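Local atomic coordinates of carbohydrate kinase, pfkB family (PDB entry 3KTN), a protein that probably phosphorylates a sugar acid, 2-keto-3-deoxygluconate, as a magnesium-binding kinase of the pfkB (ribokinase) family. Residues A6-P18 with E27-N39. Numbering follows the deposited sequence.
Sequences AAFGEVMLRFTPP and EQLRMNFVGTGVN
Phe-15 and Met-31, a non-hydrogen-bonded pair of the antiparallel hairpin formed by strands 12-16 and 28-34, run alongside each other out of the same face of the sheet. Met-31 is a selenomethionine, selenium standing in for the sulfur of methionine; with CG anti to its backbone N (chi1 172°) and a bend at chi3, its chain runs along the Phe-15 ring, bringing SE to 3.6 Å from Phe-15 CE1, an oblique Met-aromatic contact. The unbranched, flexible methionine chain suits this place, because its end also reaches Leu-13, with SE 3.9 Å from Leu-13 CG. Leu-13 in turn brings CD1 unusually close to Phe-33 CE1 (3.3 Å), while Val-11 CG1 meets the edge of the Phe-33 ring near its plane. This apolar face is covered partly by helix 61-72, and partly by a neighbouring subunit, whose own Phe-15 stacks on this one.

The other face is more polar. Arg-14 rests CB on Val-34 CG2 (3.8 Å), then extends away from strand 28-34. Its NE donates to Thr-16 OG1 at 2.7 Å, with the hydroxyl at the edge of the guanidinium and in its plane, which helps fix the rotation of the group. Asp-316 and Asp-274, the latter a magnesium ligand, form salt bridges with its two terminal nitrogens. Arg-30, bent at chi3, brings NH1 to 3.6 Å from Pro-18 CB and pairs with Glu-19 of another subunit.

Six backbone hydrogen bonds couple the strands. Beyond them Gly-35, at the N-cap of helix 36-46, passes close to Glu-10 O, where a CB would clash; a water bridges that carbonyl to Gly-37 N. Chemically, the hairpin has two different faces: an apolar one buried under helix 61-72 and a neighbouring subunit, and a mixed, more polar one whose arginine, held by two aspartates, may influence the electrostatics beside the magnesium site.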
loop_
_atom_site.group_PDB
_atom_site.type_symbol
_atom_site.label_atom_id
_atom_site.label_comp_id
_atom_site.label_asym_id
_atom_site.label_seq_id
_atom_site.Cartn_x
_atom_site.Cartn_y
_atom_site.Cartn_z
ATOM N N ALA A 6 15.860 -16.520 29.120
ATOM C CA ALA A 6 16.046 -17.151 27.824
ATOM C C ALA A 6 14.808 -18.001 27.561
ATOM O O ALA A 6 14.055 -18.321 28.481
ATOM C CB ALA A 6 17.293 -18.035 27.831
ATOM N N ALA A 7 14.589 -18.349 26.300
ATOM C CA ALA A 7 13.453 -19.182 25.940
ATOM C C ALA A 7 13.908 -20.153 24.874
ATOM O O ALA A 7 14.692 -19.799 23.996
ATOM C CB ALA A 7 12.304 -18.330 25.414
ATOM N N PHE A 8 13.433 -21.387 24.969
ATOM C CA PHE A 8 13.773 -22.412 23.996
ATOM C C PHE A 8 12.503 -22.592 23.197
ATOM O O PHE A 8 11.487 -23.036 23.735
ATOM C CB PHE A 8 14.141 -23.726 24.695
ATOM C CG PHE A 8 14.425 -24.853 23.747
ATOM C CD1 PHE A 8 15.554 -24.829 22.933
ATOM C CD2 PHE A 8 13.554 -25.931 23.647
ATOM C CE1 PHE A 8 15.810 -25.863 22.032
ATOM C CE2 PHE A 8 13.801 -26.971 22.748
ATOM C CZ PHE A 8 14.931 -26.937 21.938
ATOM N N GLY A 9 12.547 -22.248 21.916
ATOM C CA GLY A 9 11.342 -22.370 21.128
ATOM C C GLY A 9 11.456 -22.227 19.630
ATOM O O GLY A 9 12.535 -22.286 19.039
ATOM N N GLU A 10 10.295 -22.005 19.029
ATOM C CA GLU A 10 10.136 -21.902 17.593
ATOM C C GLU A 10 9.838 -20.501 17.055
ATOM O O GLU A 10 9.145 -19.706 17.693
ATOM C CB GLU A 10 9.003 -22.844 17.202
ATOM C CG GLU A 10 8.590 -22.852 15.756
ATOM C CD GLU A 10 7.179 -23.393 15.608
ATOM O OE1 GLU A 10 6.923 -24.178 14.672
ATOM O OE2 GLU A 10 6.319 -23.022 16.438
ATOM N N VAL A 11 10.383 -20.213 15.878
ATOM C CA VAL A 11 10.142 -18.948 15.190
ATOM C C VAL A 11 9.281 -19.324 13.993
ATOM O O VAL A 11 9.603 -20.268 13.273
ATOM C CB VAL A 11 11.426 -18.309 14.628
ATOM C CG1 VAL A 11 11.057 -17.161 13.688
ATOM C CG2 VAL A 11 12.302 -17.792 15.757
HETATM N N MSE A 12 8.187 -18.601 13.789
HETATM C CA MSE A 12 7.301 -18.860 12.653
HETATM C C MSE A 12 7.028 -17.582 11.863
HETATM O O MSE A 12 7.106 -16.475 12.398
HETATM C CB MSE A 12 5.948 -19.409 13.118
HETATM C CG MSE A 12 5.912 -20.890 13.449
HETATM SE SE MSE A 12 4.069 -21.497 13.577
HETATM C CE MSE A 12 3.826 -22.145 11.780
ATOM N N LEU A 13 6.691 -17.759 10.593
ATOM C CA LEU A 13 6.339 -16.648 9.723
ATOM C C LEU A 13 4.824 -16.524 9.789
ATOM O O LEU A 13 4.126 -17.521 9.658
ATOM C CB LEU A 13 6.709 -16.949 8.269
ATOM C CG LEU A 13 8.099 -16.728 7.679
ATOM C CD1 LEU A 13 9.169 -17.003 8.690
ATOM C CD2 LEU A 13 8.250 -17.626 6.455
ATOM N N ARG A 14 4.320 -15.312 10.004
ATOM C CA ARG A 14 2.880 -15.093 10.005
ATOM C C ARG A 14 2.562 -14.182 8.831
ATOM O O ARG A 14 3.179 -13.129 8.671
ATOM C CB ARG A 14 2.390 -14.429 11.293
ATOM C CG ARG A 14 0.916 -14.026 11.194
ATOM C CD ARG A 14 0.398 -13.327 12.448
ATOM N NE ARG A 14 -0.783 -12.521 12.146
ATOM C CZ ARG A 14 -1.555 -11.944 13.061
ATOM N NH1 ARG A 14 -1.278 -12.087 14.351
ATOM N NH2 ARG A 14 -2.606 -11.218 12.689
ATOM N N PHE A 15 1.604 -14.593 8.009
ATOM C CA PHE A 15 1.198 -13.807 6.852
ATOM C C PHE A 15 -0.214 -13.300 7.115
ATOM O O PHE A 15 -1.114 -14.078 7.403
ATOM C CB PHE A 15 1.215 -14.671 5.591
ATOM C CG PHE A 15 2.581 -15.151 5.204
ATOM C CD1 PHE A 15 3.531 -14.262 4.706
ATOM C CD2 PHE A 15 2.921 -16.494 5.331
ATOM C CE1 PHE A 15 4.801 -14.704 4.336
ATOM C CE2 PHE A 15 4.189 -16.946 4.963
ATOM C CZ PHE A 15 5.130 -16.046 4.463
ATOM N N THR A 16 -0.411 -11.996 7.004
ATOM C CA THR A 16 -1.722 -11.429 7.270
ATOM C C THR A 16 -2.120 -10.416 6.215
ATOM O O THR A 16 -1.344 -9.504 5.894
ATOM C CB THR A 16 -1.736 -10.692 8.625
ATOM O OG1 THR A 16 -1.145 -11.527 9.625
ATOM C CG2 THR A 16 -3.180 -10.311 9.041
ATOM N N PRO A 17 -3.320 -10.568 5.641
ATOM C CA PRO A 17 -3.758 -9.598 4.628
ATOM C C PRO A 17 -4.086 -8.324 5.421
ATOM O O PRO A 17 -4.391 -8.390 6.610
ATOM C CB PRO A 17 -5.022 -10.237 4.045
ATOM C CG PRO A 17 -4.861 -11.717 4.341
ATOM C CD PRO A 17 -4.239 -11.720 5.713
ATOM N N PRO A 18 -4.021 -7.152 4.786
ATOM C CA PRO A 18 -4.340 -5.957 5.575
ATOM C C PRO A 18 -5.823 -5.826 5.965
ATOM O O PRO A 18 -6.695 -6.534 5.438
ATOM C CB PRO A 18 -3.857 -4.805 4.679
ATOM C CG PRO A 18 -3.917 -5.372 3.296
ATOM C CD PRO A 18 -3.479 -6.803 3.460
ATOM N N GLU A 27 -3.975 -10.002 -2.878
ATOM C CA GLU A 27 -2.685 -10.675 -2.969
ATOM C C GLU A 27 -1.728 -10.052 -1.954
ATOM O O GLU A 27 -0.632 -10.566 -1.726
ATOM C CB GLU A 27 -2.097 -10.526 -4.387
ATOM C CG GLU A 27 -1.506 -9.128 -4.731
ATOM C CD GLU A 27 -2.555 -8.018 -4.935
ATOM O OE1 GLU A 27 -3.768 -8.281 -4.737
ATOM O OE2 GLU A 27 -2.151 -6.876 -5.299
ATOM N N GLN A 28 -2.154 -8.939 -1.359
ATOM C CA GLN A 28 -1.352 -8.203 -0.385
ATOM C C GLN A 28 -1.237 -8.882 0.976
ATOM O O GLN A 28 -2.199 -9.454 1.488
ATOM C CB GLN A 28 -1.931 -6.798 -0.162
ATOM C CG GLN A 28 -2.144 -5.961 -1.401
ATOM C CD GLN A 28 -2.751 -4.609 -1.061
ATOM O OE1 GLN A 28 -2.103 -3.777 -0.422
ATOM N NE2 GLN A 28 -4.001 -4.386 -1.473
ATOM N N LEU A 29 -0.057 -8.776 1.577
ATOM C CA LEU A 29 0.185 -9.364 2.891
ATOM C C LEU A 29 1.252 -8.590 3.638
ATOM O O LEU A 29 2.045 -7.866 3.040
ATOM C CB LEU A 29 0.692 -10.806 2.769
ATOM C CG LEU A 29 -0.109 -11.931 2.106
ATOM C CD1 LEU A 29 0.844 -13.097 1.863
ATOM C CD2 LEU A 29 -1.286 -12.370 2.986
ATOM N N ARG A 30 1.236 -8.734 4.955
ATOM C CA ARG A 30 2.270 -8.181 5.808
ATOM C C ARG A 30 2.768 -9.468 6.467
ATOM O O ARG A 30 1.965 -10.283 6.925
ATOM C CB ARG A 30 1.727 -7.241 6.886
ATOM C CG ARG A 30 1.454 -5.807 6.429
ATOM C CD ARG A 30 1.283 -4.844 7.638
ATOM N NE ARG A 30 0.055 -5.070 8.400
ATOM C CZ ARG A 30 -1.140 -4.569 8.078
ATOM N NH1 ARG A 30 -1.290 -3.805 6.998
ATOM N NH2 ARG A 30 -2.192 -4.824 8.843
HETATM N N MSE A 31 4.076 -9.675 6.478
HETATM C CA MSE A 31 4.646 -10.862 7.103
HETATM C C MSE A 31 5.401 -10.463 8.361
HETATM O O MSE A 31 5.999 -9.396 8.419
HETATM C CB MSE A 31 5.621 -11.554 6.146
HETATM C CG MSE A 31 6.408 -12.697 6.787
HETATM SE SE MSE A 31 7.880 -13.346 5.669
HETATM C CE MSE A 31 9.284 -12.179 6.307
ATOM N N ASN A 32 5.368 -11.315 9.375
ATOM C CA ASN A 32 6.108 -11.030 10.591
ATOM C C ASN A 32 6.677 -12.320 11.158
ATOM O O ASN A 32 6.195 -13.411 10.846
ATOM C CB ASN A 32 5.213 -10.348 11.636
ATOM C CG ASN A 32 4.698 -8.997 11.162
ATOM O OD1 ASN A 32 3.630 -8.902 10.553
ATOM N ND2 ASN A 32 5.476 -7.949 11.408
ATOM N N PHE A 33 7.717 -12.185 11.974
ATOM C CA PHE A 33 8.340 -13.334 12.619
ATOM C C PHE A 33 7.755 -13.375 14.013
ATOM O O PHE A 33 7.937 -12.450 14.798
ATOM C CB PHE A 33 9.858 -13.163 12.667
ATOM C CG PHE A 33 10.518 -13.327 11.331
ATOM C CD1 PHE A 33 10.872 -14.587 10.865
ATOM C CD2 PHE A 33 10.737 -12.223 10.510
ATOM C CE1 PHE A 33 11.438 -14.747 9.597
ATOM C CE2 PHE A 33 11.300 -12.371 9.243
ATOM C CZ PHE A 33 11.651 -13.634 8.786
ATOM N N VAL A 34 7.019 -14.442 14.299
ATOM C CA VAL A 34 6.379 -14.606 15.585
ATOM C C VAL A 34 6.652 -16.015 16.120
ATOM O O VAL A 34 7.441 -16.774 15.542
ATOM C CB VAL A 34 4.840 -14.371 15.457
ATOM C CG1 VAL A 34 4.566 -12.959 14.929
ATOM C CG2 VAL A 34 4.234 -15.395 14.505
ATOM N N GLY A 35 5.987 -16.343 17.223
ATOM C CA GLY A 35 6.136 -17.631 17.868
ATOM C C GLY A 35 6.019 -17.390 19.362
ATOM O O GLY A 35 6.289 -16.276 19.819
ATOM N N THR A 36 5.604 -18.403 20.120
ATOM C CA THR A 36 5.468 -18.262 21.574
ATOM C C THR A 36 6.719 -17.660 22.208
ATOM O O THR A 36 6.629 -16.688 22.952
ATOM C CB THR A 36 5.173 -19.625 22.249
ATOM O OG1 THR A 36 3.825 -20.004 21.962
ATOM C CG2 THR A 36 5.355 -19.543 23.770
ATOM N N GLY A 37 7.882 -18.229 21.904
ATOM C CA GLY A 37 9.126 -17.716 22.459
ATOM C C GLY A 37 9.455 -16.299 22.009
ATOM O O GLY A 37 10.019 -15.510 22.769
ATOM N N VAL A 38 9.109 -15.967 20.771
ATOM C CA VAL A 38 9.374 -14.628 20.247
ATOM C C VAL A 38 8.471 -13.617 20.939
ATOM O O VAL A 38 8.944 -12.584 21.420
ATOM C CB VAL A 38 9.140 -14.575 18.716
ATOM C CG1 VAL A 38 9.479 -13.188 18.168
ATOM C CG2 VAL A 38 9.997 -15.637 18.040
ATOM N N ASN A 39 7.178 -13.927 21.014
ATOM C CA ASN A 39 6.211 -13.024 21.642
ATOM C C ASN A 39 6.574 -12.768 23.093
ATOM O O ASN A 39 6.539 -11.626 23.571
ATOM C CB ASN A 39 4.789 -13.608 21.588
ATOM C CG ASN A 39 4.368 -13.996 20.181
ATOM O OD1 ASN A 39 4.945 -13.530 19.194
ATOM N ND2 ASN A 39 3.346 -14.841 20.081
HETATM O O HOH W 1 7.976 -20.583 20.125
HETATM O O HOH W 2 5.703 -21.086 18.680
HETATM O O HOH W 3 1.741 -10.852 9.852
#